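Long-range contacts in WZI (Escherichia coli, PDB 2YNK), which is an outer membrane beta-barrel lectin that binds carbohydrate and underpins assembly of the group 1 capsule in Escherichia coli: residues 382-393 / 407-418; 75-83 / 432-442. All coordinates share one frame; numbering follows the deposited sequence.

Interaction 1 (382-393 / 407-418); sequences QRWSTRLVYAKV and ADTLKGIQLGWS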
loop_
_atom_site.group_PDB
_atom_site.type_symbol
_atom_site.label_atom_id
_atom_site.label_comp_id
_atom_site.label_asym_id
_atom_site.label_seq_id
_atom_site.Cartn_x
_atom_site.Cartn_y
_atom_site.Cartn_z
ATOM N N GLN A 382 17.776 -13.797 -3.518
ATOM C CA GLN A 382 17.964 -13.402 -2.136
ATOM C C GLN A 382 17.851 -11.889 -2.122
ATOM O O GLN A 382 18.277 -11.241 -3.071
ATOM C CB GLN A 382 19.336 -13.821 -1.628
ATOM C CG GLN A 382 19.485 -15.308 -1.411
ATOM C CD GLN A 382 20.849 -15.663 -0.859
ATOM O OE1 GLN A 382 21.243 -15.183 0.205
ATOM N NE2 GLN A 382 21.588 -16.498 -1.587
ATOM N N ARG A 383 17.274 -11.316 -1.068
ATOM C CA ARG A 383 17.124 -9.866 -1.007
ATOM C C ARG A 383 17.588 -9.318 0.332
ATOM O O ARG A 383 16.981 -9.604 1.361
ATOM C CB ARG A 383 15.676 -9.459 -1.251
ATOM C CG ARG A 383 14.946 -10.304 -2.273
ATOM C CD ARG A 383 13.640 -9.653 -2.685
ATOM N NE ARG A 383 13.129 -10.218 -3.925
ATOM C CZ ARG A 383 12.248 -9.631 -4.730
ATOM N NH1 ARG A 383 11.733 -8.435 -4.454
ATOM N NH2 ARG A 383 11.886 -10.251 -5.848
ATOM N N TRP A 384 18.661 -8.533 0.308
ATOM C CA TRP A 384 19.180 -7.879 1.497
ATOM C C TRP A 384 18.698 -6.475 1.536
ATOM O O TRP A 384 18.707 -5.798 0.519
ATOM C CB TRP A 384 20.683 -7.861 1.458
ATOM C CG TRP A 384 21.234 -9.226 1.233
ATOM C CD1 TRP A 384 21.483 -9.851 0.019
ATOM C CD2 TRP A 384 21.605 -10.203 2.253
ATOM N NE1 TRP A 384 21.972 -11.114 0.214
ATOM C CE2 TRP A 384 22.073 -11.388 1.531
ATOM C CE3 TRP A 384 21.591 -10.220 3.637
ATOM C CZ2 TRP A 384 22.506 -12.524 2.191
ATOM C CZ3 TRP A 384 22.030 -11.373 4.292
ATOM C CH2 TRP A 384 22.474 -12.496 3.583
ATOM N N SER A 385 18.281 -6.006 2.707
ATOM C CA SER A 385 17.789 -4.644 2.819
ATOM C C SER A 385 18.323 -3.942 4.054
ATOM O O SER A 385 18.708 -4.576 5.033
ATOM C CB SER A 385 16.261 -4.627 2.792
ATOM O OG SER A 385 15.737 -5.884 3.169
ATOM N N THR A 386 18.373 -2.619 3.975
ATOM C CA THR A 386 18.706 -1.786 5.119
ATOM C C THR A 386 17.827 -0.550 5.108
ATOM O O THR A 386 17.574 0.035 4.051
ATOM C CB THR A 386 20.183 -1.395 5.108
ATOM O OG1 THR A 386 20.963 -2.587 5.227
ATOM C CG2 THR A 386 20.512 -0.466 6.270
ATOM N N ARG A 387 17.352 -0.165 6.289
ATOM C CA ARG A 387 16.399 0.919 6.392
ATOM C C ARG A 387 16.667 1.787 7.597
ATOM O O ARG A 387 16.696 1.290 8.711
ATOM C CB ARG A 387 15.001 0.341 6.478
ATOM C CG ARG A 387 13.930 1.395 6.600
ATOM C CD ARG A 387 12.573 0.864 6.193
ATOM N NE ARG A 387 11.525 1.772 6.671
ATOM C CZ ARG A 387 10.937 1.707 7.866
ATOM N NH1 ARG A 387 11.257 0.768 8.748
ATOM N NH2 ARG A 387 10.007 2.594 8.173
ATOM N N LEU A 388 16.881 3.076 7.365
ATOM C CA LEU A 388 17.006 4.057 8.442
ATOM C C LEU A 388 15.762 4.934 8.455
ATOM O O LEU A 388 15.169 5.200 7.406
ATOM C CB LEU A 388 18.246 4.930 8.253
ATOM C CG LEU A 388 19.606 4.241 8.369
ATOM C CD1 LEU A 388 20.714 5.143 7.839
ATOM C CD2 LEU A 388 19.892 3.836 9.807
ATOM N N VAL A 389 15.373 5.388 9.641
ATOM C CA VAL A 389 14.191 6.219 9.778
ATOM C C VAL A 389 14.265 7.133 11.005
ATOM O O VAL A 389 14.724 6.730 12.064
ATOM C CB VAL A 389 12.918 5.343 9.815
ATOM C CG1 VAL A 389 13.175 4.061 10.579
ATOM C CG2 VAL A 389 11.749 6.095 10.424
ATOM N N TYR A 390 13.834 8.376 10.816
ATOM C CA TYR A 390 13.654 9.351 11.882
ATOM C C TYR A 390 12.191 9.759 11.848
ATOM O O TYR A 390 11.676 10.084 10.778
ATOM C CB TYR A 390 14.540 10.582 11.658
ATOM C CG TYR A 390 14.213 11.762 12.559
ATOM C CD1 TYR A 390 13.131 12.606 12.279
ATOM C CD2 TYR A 390 14.973 12.031 13.690
ATOM C CE1 TYR A 390 12.821 13.675 13.102
ATOM C CE2 TYR A 390 14.671 13.101 14.518
ATOM C CZ TYR A 390 13.596 13.920 14.217
ATOM O OH TYR A 390 13.293 14.986 15.035
ATOM N N ALA A 391 11.532 9.767 13.015
ATOM C CA ALA A 391 10.089 10.019 13.082
ATOM C C ALA A 391 9.623 10.645 14.404
ATOM O O ALA A 391 9.750 10.037 15.465
ATOM C CB ALA A 391 9.337 8.721 12.819
ATOM N N LYS A 392 9.088 11.860 14.331
ATOM C CA LYS A 392 8.362 12.459 15.449
ATOM C C LYS A 392 6.902 12.098 15.268
ATOM O O LYS A 392 6.327 12.401 14.227
ATOM C CB LYS A 392 8.494 13.980 15.457
ATOM C CG LYS A 392 9.894 14.492 15.738
ATOM C CD LYS A 392 9.910 16.008 15.935
ATOM C CE LYS A 392 9.576 16.433 17.368
ATOM N NZ LYS A 392 8.152 16.231 17.756
ATOM N N VAL A 393 6.299 11.468 16.273
ATOM C CA VAL A 393 4.947 10.940 16.148
ATOM C C VAL A 393 4.029 11.389 17.299
ATOM O O VAL A 393 4.479 11.571 18.438
ATOM C CB VAL A 393 4.974 9.402 16.071
ATOM C CG1 VAL A 393 5.740 8.953 14.839
ATOM C CG2 VAL A 393 5.597 8.792 17.316
ATOM N N ALA A 407 3.536 10.784 22.375
ATOM C CA ALA A 407 4.486 11.687 21.744
ATOM C C ALA A 407 5.886 11.108 21.911
ATOM O O ALA A 407 6.354 10.898 23.035
ATOM C CB ALA A 407 4.400 13.078 22.339
ATOM N N ASP A 408 6.531 10.822 20.782
ATOM C CA ASP A 408 7.841 10.191 20.789
ATOM C C ASP A 408 8.670 10.648 19.589
ATOM O O ASP A 408 8.120 11.081 18.587
ATOM C CB ASP A 408 7.655 8.676 20.770
ATOM C CG ASP A 408 8.767 7.935 21.480
ATOM O OD1 ASP A 408 9.859 8.519 21.672
ATOM O OD2 ASP A 408 8.548 6.753 21.851
ATOM N N THR A 409 9.991 10.586 19.716
ATOM C CA THR A 409 10.904 10.747 18.580
ATOM C C THR A 409 11.602 9.413 18.356
ATOM O O THR A 409 12.255 8.891 19.253
ATOM C CB THR A 409 11.970 11.829 18.817
ATOM O OG1 THR A 409 11.334 13.106 18.936
ATOM C CG2 THR A 409 12.962 11.872 17.653
ATOM N N LEU A 410 11.453 8.867 17.160
ATOM C CA LEU A 410 11.985 7.548 16.845
ATOM C C LEU A 410 13.189 7.690 15.933
ATOM O O LEU A 410 13.128 8.416 14.955
ATOM C CB LEU A 410 10.905 6.711 16.165
ATOM C CG LEU A 410 9.568 6.730 16.908
ATOM C CD1 LEU A 410 8.550 5.889 16.154
ATOM C CD2 LEU A 410 9.720 6.261 18.358
ATOM N N LYS A 411 14.288 7.033 16.297
ATOM C CA LYS A 411 15.467 6.911 15.446
ATOM C C LYS A 411 15.782 5.431 15.386
ATOM O O LYS A 411 16.230 4.849 16.383
ATOM C CB LYS A 411 16.658 7.671 16.023
ATOM C CG LYS A 411 16.563 9.177 15.871
ATOM C CD LYS A 411 17.321 9.915 16.963
ATOM C CE LYS A 411 17.047 11.415 16.896
ATOM N NZ LYS A 411 17.590 12.166 18.065
ATOM N N GLY A 412 15.535 4.829 14.221
ATOM C CA GLY A 412 15.642 3.383 14.069
ATOM C C GLY A 412 16.339 2.909 12.807
ATOM O O GLY A 412 16.369 3.605 11.790
ATOM N N ILE A 413 16.887 1.701 12.905
ATOM C CA ILE A 413 17.514 0.988 11.803
ATOM C C ILE A 413 16.819 -0.364 11.673
ATOM O O ILE A 413 16.499 -1.000 12.679
ATOM C CB ILE A 413 19.025 0.785 12.057
ATOM C CG1 ILE A 413 19.697 0.072 10.866
ATOM C CG2 ILE A 413 19.259 0.017 13.351
ATOM C CD1 ILE A 413 21.216 0.073 10.926
ATOM N N GLN A 414 16.578 -0.804 10.441
ATOM C CA GLN A 414 15.934 -2.089 10.213
ATOM C C GLN A 414 16.622 -2.819 9.065
ATOM O O GLN A 414 16.716 -2.300 7.948
ATOM C CB GLN A 414 14.450 -1.887 9.937
ATOM C CG GLN A 414 13.651 -3.175 9.812
ATOM C CD GLN A 414 12.149 -2.961 9.942
ATOM O OE1 GLN A 414 11.650 -1.830 9.875
ATOM N NE2 GLN A 414 11.416 -4.053 10.130
ATOM N N LEU A 415 17.140 -4.007 9.365
ATOM C CA LEU A 415 17.772 -4.854 8.368
ATOM C C LEU A 415 16.787 -5.941 7.981
ATOM O O LEU A 415 15.918 -6.304 8.778
ATOM C CB LEU A 415 19.043 -5.493 8.923
ATOM C CG LEU A 415 20.116 -4.561 9.492
ATOM C CD1 LEU A 415 21.380 -5.347 9.797
ATOM C CD2 LEU A 415 20.417 -3.396 8.557
ATOM N N GLY A 416 16.918 -6.449 6.758
ATOM C CA GLY A 416 16.058 -7.524 6.286
ATOM C C GLY A 416 16.788 -8.516 5.395
ATOM O O GLY A 416 17.774 -8.174 4.744
ATOM N N TRP A 417 16.306 -9.756 5.397
ATOM C CA TRP A 417 16.746 -10.771 4.446
ATOM C C TRP A 417 15.569 -11.598 4.018
ATOM O O TRP A 417 14.739 -12.003 4.851
ATOM C CB TRP A 417 17.823 -11.670 5.029
ATOM C CG TRP A 417 18.199 -12.791 4.097
ATOM C CD1 TRP A 417 19.119 -12.753 3.058
ATOM C CD2 TRP A 417 17.660 -14.157 4.071
ATOM N NE1 TRP A 417 19.190 -13.964 2.413
ATOM C CE2 TRP A 417 18.343 -14.846 2.970
ATOM C CE3 TRP A 417 16.724 -14.851 4.816
ATOM C CZ2 TRP A 417 18.087 -16.168 2.665
ATOM C CZ3 TRP A 417 16.470 -16.189 4.495
ATOM C CH2 TRP A 417 17.136 -16.829 3.442
ATOM N N SER A 418 15.502 -11.833 2.708
ATOM C CA SER A 418 14.453 -12.611 2.070
ATOM C C SER A 418 15.156 -13.688 1.261
ATOM O O SER A 418 16.165 -13.415 0.606
ATOM C CB SER A 418 13.633 -11.695 1.159
ATOM O OG SER A 418 12.469 -12.329 0.644
#

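Interaction 2 (75-83 / 432-442); sequences TSTDQPGTP and WYTNANNSDSD. With D12 (dodecane), chain H; D12 (dodecane), chain G; HEX (hexane), chain R.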
loop_
_atom_site.group_PDB
_atom_site.type_symbol
_atom_site.label_atom_id
_atom_site.label_comp_id
_atom_site.label_asym_id
_atom_site.label_seq_id
_atom_site.Cartn_x
_atom_site.Cartn_y
_atom_site.Cartn_z
ATOM N N THR A 75 5.924 -14.605 12.717
ATOM C CA THR A 75 6.182 -14.648 14.154
ATOM C C THR A 75 7.200 -13.577 14.514
ATOM O O THR A 75 8.054 -13.235 13.698
ATOM C CB THR A 75 6.724 -16.018 14.591
ATOM O OG1 THR A 75 6.964 -16.007 15.996
ATOM C CG2 THR A 75 8.028 -16.351 13.857
ATOM N N SER A 76 7.116 -13.050 15.732
ATOM C CA SER A 76 8.014 -11.970 16.150
ATOM C C SER A 76 8.183 -11.849 17.659
ATOM O O SER A 76 7.413 -12.396 18.444
ATOM C CB SER A 76 7.517 -10.637 15.598
ATOM O OG SER A 76 6.203 -10.370 16.049
ATOM N N THR A 77 9.215 -11.115 18.047
ATOM C CA THR A 77 9.485 -10.860 19.437
ATOM C C THR A 77 8.568 -9.751 19.935
ATOM O O THR A 77 8.150 -9.761 21.089
ATOM C CB THR A 77 10.956 -10.468 19.657
ATOM O OG1 THR A 77 11.255 -9.281 18.921
ATOM C CG2 THR A 77 11.881 -11.574 19.208
ATOM N N ASP A 78 8.251 -8.800 19.061
ATOM C CA ASP A 78 7.438 -7.643 19.431
ATOM C C ASP A 78 7.083 -6.851 18.178
ATOM O O ASP A 78 7.556 -7.144 17.078
ATOM C CB ASP A 78 8.225 -6.731 20.396
ATOM C CG ASP A 78 7.329 -5.851 21.285
ATOM O OD1 ASP A 78 6.094 -5.781 21.084
ATOM O OD2 ASP A 78 7.887 -5.214 22.206
ATOM N N GLN A 79 6.249 -5.839 18.362
ATOM C CA GLN A 79 5.917 -4.882 17.319
ATOM C C GLN A 79 7.143 -4.013 17.018
ATOM O O GLN A 79 7.829 -3.576 17.943
ATOM C CB GLN A 79 4.766 -4.012 17.822
ATOM C CG GLN A 79 4.081 -3.144 16.794
ATOM C CD GLN A 79 2.837 -2.478 17.365
ATOM O OE1 GLN A 79 2.604 -2.503 18.577
ATOM N NE2 GLN A 79 2.019 -1.890 16.487
ATOM N N PRO A 80 7.442 -3.779 15.727
ATOM C CA PRO A 80 8.471 -2.795 15.408
ATOM C C PRO A 80 8.179 -1.432 16.040
ATOM O O PRO A 80 7.024 -1.078 16.254
ATOM C CB PRO A 80 8.413 -2.703 13.882
ATOM C CG PRO A 80 7.893 -4.017 13.442
ATOM C CD PRO A 80 6.965 -4.488 14.526
ATOM N N GLY A 81 9.230 -0.685 16.340
ATOM C CA GLY A 81 9.097 0.615 16.968
ATOM C C GLY A 81 8.752 1.672 15.948
ATOM O O GLY A 81 7.955 2.560 16.229
ATOM N N THR A 82 9.354 1.585 14.763
ATOM C CA THR A 82 9.043 2.500 13.676
ATOM C C THR A 82 7.855 1.954 12.889
ATOM O O THR A 82 7.596 0.746 12.908
ATOM C CB THR A 82 10.248 2.676 12.727
ATOM O OG1 THR A 82 10.466 1.471 11.976
ATOM C CG2 THR A 82 11.500 3.030 13.519
ATOM N N PRO A 83 7.121 2.838 12.194
ATOM C CA PRO A 83 6.063 2.394 11.288
ATOM C C PRO A 83 6.645 1.670 10.070
ATOM O O PRO A 83 7.811 1.876 9.751
ATOM C CB PRO A 83 5.405 3.705 10.862
ATOM C CG PRO A 83 6.487 4.723 10.990
ATOM C CD PRO A 83 7.245 4.305 12.207
ATOM N N TRP A 432 15.639 -5.285 14.017
ATOM C CA TRP A 432 15.601 -3.825 14.166
ATOM C C TRP A 432 15.998 -3.307 15.527
ATOM O O TRP A 432 15.926 -4.029 16.519
ATOM C CB TRP A 432 14.218 -3.304 13.793
ATOM C CG TRP A 432 13.123 -3.830 14.684
ATOM C CD1 TRP A 432 12.708 -3.324 15.917
ATOM C CD2 TRP A 432 12.268 -5.001 14.453
ATOM N NE1 TRP A 432 11.687 -4.076 16.435
ATOM C CE2 TRP A 432 11.375 -5.092 15.617
ATOM C CE3 TRP A 432 12.161 -5.949 13.444
ATOM C CZ2 TRP A 432 10.429 -6.080 15.737
ATOM C CZ3 TRP A 432 11.196 -6.950 13.578
ATOM C CH2 TRP A 432 10.351 -7.013 14.703
ATOM N N TYR A 433 16.445 -2.048 15.550
ATOM C CA TYR A 433 16.733 -1.309 16.780
ATOM C C TYR A 433 16.111 0.077 16.681
ATOM O O TYR A 433 16.240 0.741 15.644
ATOM C CB TYR A 433 18.241 -1.161 17.035
ATOM C CG TYR A 433 18.562 -0.236 18.213
ATOM C CD1 TYR A 433 18.355 -0.653 19.522
ATOM C CD2 TYR A 433 19.064 1.054 18.005
ATOM C CE1 TYR A 433 18.639 0.180 20.595
ATOM C CE2 TYR A 433 19.361 1.893 19.064
ATOM C CZ TYR A 433 19.138 1.455 20.363
ATOM O OH TYR A 433 19.409 2.276 21.436
ATOM N N THR A 434 15.448 0.506 17.759
ATOM C CA THR A 434 14.760 1.790 17.784
ATOM C C THR A 434 15.100 2.545 19.045
ATOM O O THR A 434 14.786 2.096 20.143
ATOM C CB THR A 434 13.228 1.651 17.745
ATOM O OG1 THR A 434 12.832 0.744 16.707
ATOM C CG2 THR A 434 12.600 3.003 17.492
ATOM N N ASN A 435 15.759 3.686 18.858
ATOM C CA ASN A 435 15.978 4.675 19.902
ATOM C C ASN A 435 14.668 5.448 20.093
ATOM O O ASN A 435 14.195 6.118 19.166
ATOM C CB ASN A 435 17.108 5.622 19.481
ATOM C CG ASN A 435 17.801 6.287 20.652
ATOM O OD1 ASN A 435 17.168 6.918 21.511
ATOM N ND2 ASN A 435 19.121 6.170 20.683
ATOM N N ALA A 436 14.084 5.343 21.287
ATOM C CA ALA A 436 12.808 5.990 21.591
ATOM C C ALA A 436 12.823 6.645 22.969
ATOM O O ALA A 436 13.721 6.392 23.773
ATOM C CB ALA A 436 11.684 4.973 21.508
ATOM N N ASN A 437 11.828 7.488 23.236
ATOM C CA ASN A 437 11.693 8.145 24.545
ATOM C C ASN A 437 10.539 7.595 25.394
ATOM O O ASN A 437 10.611 7.631 26.617
ATOM C CB ASN A 437 11.558 9.662 24.371
ATOM C CG ASN A 437 12.745 10.282 23.636
ATOM O OD1 ASN A 437 12.565 11.089 22.721
ATOM N ND2 ASN A 437 13.964 9.905 24.032
ATOM N N ASN A 438 9.486 7.090 24.755
ATOM C CA ASN A 438 8.381 6.451 25.466
ATOM C C ASN A 438 7.587 5.503 24.576
ATOM O O ASN A 438 6.381 5.649 24.439
ATOM C CB ASN A 438 7.448 7.513 26.065
ATOM C CG ASN A 438 6.344 6.921 26.947
ATOM O OD1 ASN A 438 6.355 5.729 27.306
ATOM N ND2 ASN A 438 5.377 7.763 27.296
ATOM N N SER A 439 8.271 4.527 23.985
ATOM C CA SER A 439 7.623 3.508 23.155
ATOM C C SER A 439 6.982 2.409 24.011
ATOM O O SER A 439 7.332 2.238 25.171
ATOM C CB SER A 439 8.643 2.887 22.203
ATOM O OG SER A 439 8.070 1.846 21.430
ATOM N N ASP A 440 6.044 1.669 23.423
ATOM C CA ASP A 440 5.418 0.518 24.077
ATOM C C ASP A 440 5.917 -0.808 23.473
ATOM O O ASP A 440 5.234 -1.839 23.534
ATOM C CB ASP A 440 3.889 0.619 23.978
ATOM C CG ASP A 440 3.317 1.754 24.815
ATOM O OD1 ASP A 440 3.883 2.065 25.892
ATOM O OD2 ASP A 440 2.285 2.331 24.403
ATOM N N SER A 441 7.118 -0.785 22.908
ATOM C CA SER A 441 7.696 -1.978 22.318
ATOM C C SER A 441 9.201 -2.020 22.544
ATOM O O SER A 441 9.847 -0.979 22.650
ATOM C CB SER A 441 7.377 -2.026 20.821
ATOM O OG SER A 441 7.782 -0.837 20.162
ATOM N N ASP A 442 9.753 -3.229 22.609
ATOM C CA ASP A 442 11.175 -3.419 22.908
ATOM C C ASP A 442 12.059 -2.661 21.926
ATOM O O ASP A 442 11.800 -2.680 20.723
ATOM C CB ASP A 442 11.536 -4.899 22.857
ATOM C CG ASP A 442 10.710 -5.728 23.803
ATOM O OD1 ASP A 442 10.373 -5.229 24.908
ATOM O OD2 ASP A 442 10.386 -6.876 23.432
HETATM C C1 D12 H . 17.534 -12.570 13.047
HETATM C C2 D12 H . 16.088 -12.971 12.763
HETATM C C3 D12 H . 15.479 -13.882 13.840
HETATM C C4 D12 H . 13.949 -13.909 13.770
HETATM C C5 D12 H . 13.332 -14.816 14.846
HETATM C C6 D12 H . 12.226 -14.149 15.676
HETATM C C7 D12 H . 11.330 -15.199 16.327
HETATM C C8 D12 H . 10.734 -14.732 17.654
HETATM C C9 D12 H . 9.395 -15.416 17.959
HETATM C C10 D12 H . 9.128 -15.526 19.461
HETATM C C11 D12 H . 7.711 -16.007 19.778
HETATM C C12 D12 H . 7.746 -17.069 20.854
HETATM C C1 D12 G . 19.567 -13.542 17.863
HETATM C C2 D12 G . 18.206 -12.878 17.741
HETATM C C3 D12 G . 18.255 -11.409 18.168
HETATM C C4 D12 G . 16.872 -10.753 18.232
HETATM C C5 D12 G . 16.022 -11.180 19.435
HETATM C C6 D12 G . 15.679 -10.011 20.360
HETATM C C7 D12 G . 14.560 -10.353 21.349
HETATM C C8 D12 G . 14.886 -10.044 22.814
HETATM C C9 D12 G . 14.608 -8.597 23.242
HETATM C C10 D12 G . 14.745 -8.465 24.767
HETATM C C11 D12 G . 14.231 -7.140 25.333
HETATM C C12 D12 G . 13.257 -7.389 26.466
HETATM C C1 HEX R . 20.962 8.210 18.005
HETATM C C2 HEX R . 21.403 6.760 18.069
HETATM C C3 HEX R . 20.628 5.886 17.080
HETATM C C4 HEX R . 21.458 5.519 15.843
HETATM C C5 HEX R . 20.894 4.299 15.114
HETATM C C6 HEX R . 19.649 4.660 14.337
HETATM O O HOH W 1 10.262 -4.249 19.013
#

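Interaction 1 (382-393 / 407-418)
Arg387 and Gln414 stand side by side near the middle of a regular antiparallel strand pair, 383-393 against 408-418, two neighbouring staves of the closed Wzi beta-barrel. Six hydrogen-bonded pairs, Arg383-Ser418 through Val393-Asp408, alternate with five non-hydrogen-bonded ones, and side chains leave by opposite faces in turn. The face carrying Arg387 mixes charged and polar residues with Val389, Ala391, Val393 and Leu410, and its partners elsewhere in the chain are consistent with the barrel interior. Arg387 CB lies 3.5 Å from Gln414 O. With CG anti to the backbone N (chi1 180°), the chain runs extended alongside Gln414, and the guanidinium edge reaches the amide, NH1 standing 2.9 Å from Gln414 OE1. Val389 CG1 sits over the rim of one guanidinium face. Beyond the pair, NE forms a salt bridge with Glu157 and NH2 donates to Pro83 O, so several partners fix the buried cation, while Gln414 NE2 turns to Ser430 OG.

The other face is apolar or aromatic along much of its length and touches bound alkanes, consistent with a lipid-facing wall. Leu388 CD2 packs 3.9 Å from Ile413 CB, and Leu415 CD2 lies against both OG1 and CG2 of Thr386. Tyr390 presents a ring edge to Lys411 CE. At the far end, Trp417 turns its edge to the face of Trp384, ring centroids 4.3 Å apart and planes at 55°. Gln382 NE2 bonds to Asp380, helping to fix the amide whose OE1 accepts from Trp417 NE1, in the indole plane, at 3.3 Å and 163°.

Interaction 2 (75-83 / 432-442)
Leaving strand 69-76, the irregular backbone of residues 77-82 passes strand 425-435 and the turn after it without forming a beta bridge, bringing Gly81 CA to 5.8 Å from Thr434 CA. Side chains and one water make the join instead. Asp78 OD2 accepts the backbone N-H of Asp442 at 2.8 Å, nearly straight at 168° but from outside the carboxylate plane, on the anti side. The other oxygen, OD1, takes the N-H of Gln79, so both ends of the group are gripped by backbone. The Asp442 side chain crosses that of Asp78 at about a right angle, their carboxylate planes 65° apart, and the two charges may raise each other's affinity for a proton.

Trp432 makes the main apolar surface. Its CG sits between backbone N and carbonyl carbon (chi1 62°), which turns one face of the indole to Pro80. Pro80 CG rests over the six-membered ring, 4.1 Å from its centroid, as a CH-pi contact, while Asp78 O meets the ring edge at CZ2. Trp432 NE1 donates to a water at 3.0 Å, and that water donates to Gln79 O and Asp442 O, tying three points together. Further along, Thr82 CG2 touches Thr434 CG2 at 4.1 Å. An ST turn at Ser439 shapes the far bend. Strand 444-454 lies between 69-76 and 425-435 in the sheet, and residues 77-82 span its end, with Thr77 CG2 against two dodecane chains.

In the fold
Interaction 1 is continuous barrel wall, two adjacent strands held by regular backbone bonds; interaction 2 lies at the barrel's end, where a segment following the first strand meets the bend between the last two. Both are partly buried. The Arg387 face of interaction 1 is largely buried, its other face touching alkanes; in interaction 2 Trp432, Thr434, Gly81 and Thr82 are buried, whereas Asp78, Ser441 and Asp442 are partly exposed, and carboxylate, water and a proline-indole contact replace strand pairing. Strands 408-422 and 425-435 join the two, Asn435 N probably bonding to Lys411 O. Asp408 accepts from Asn437 N and Asn438 N, and Leu410 CD1 packs against Gly81 O.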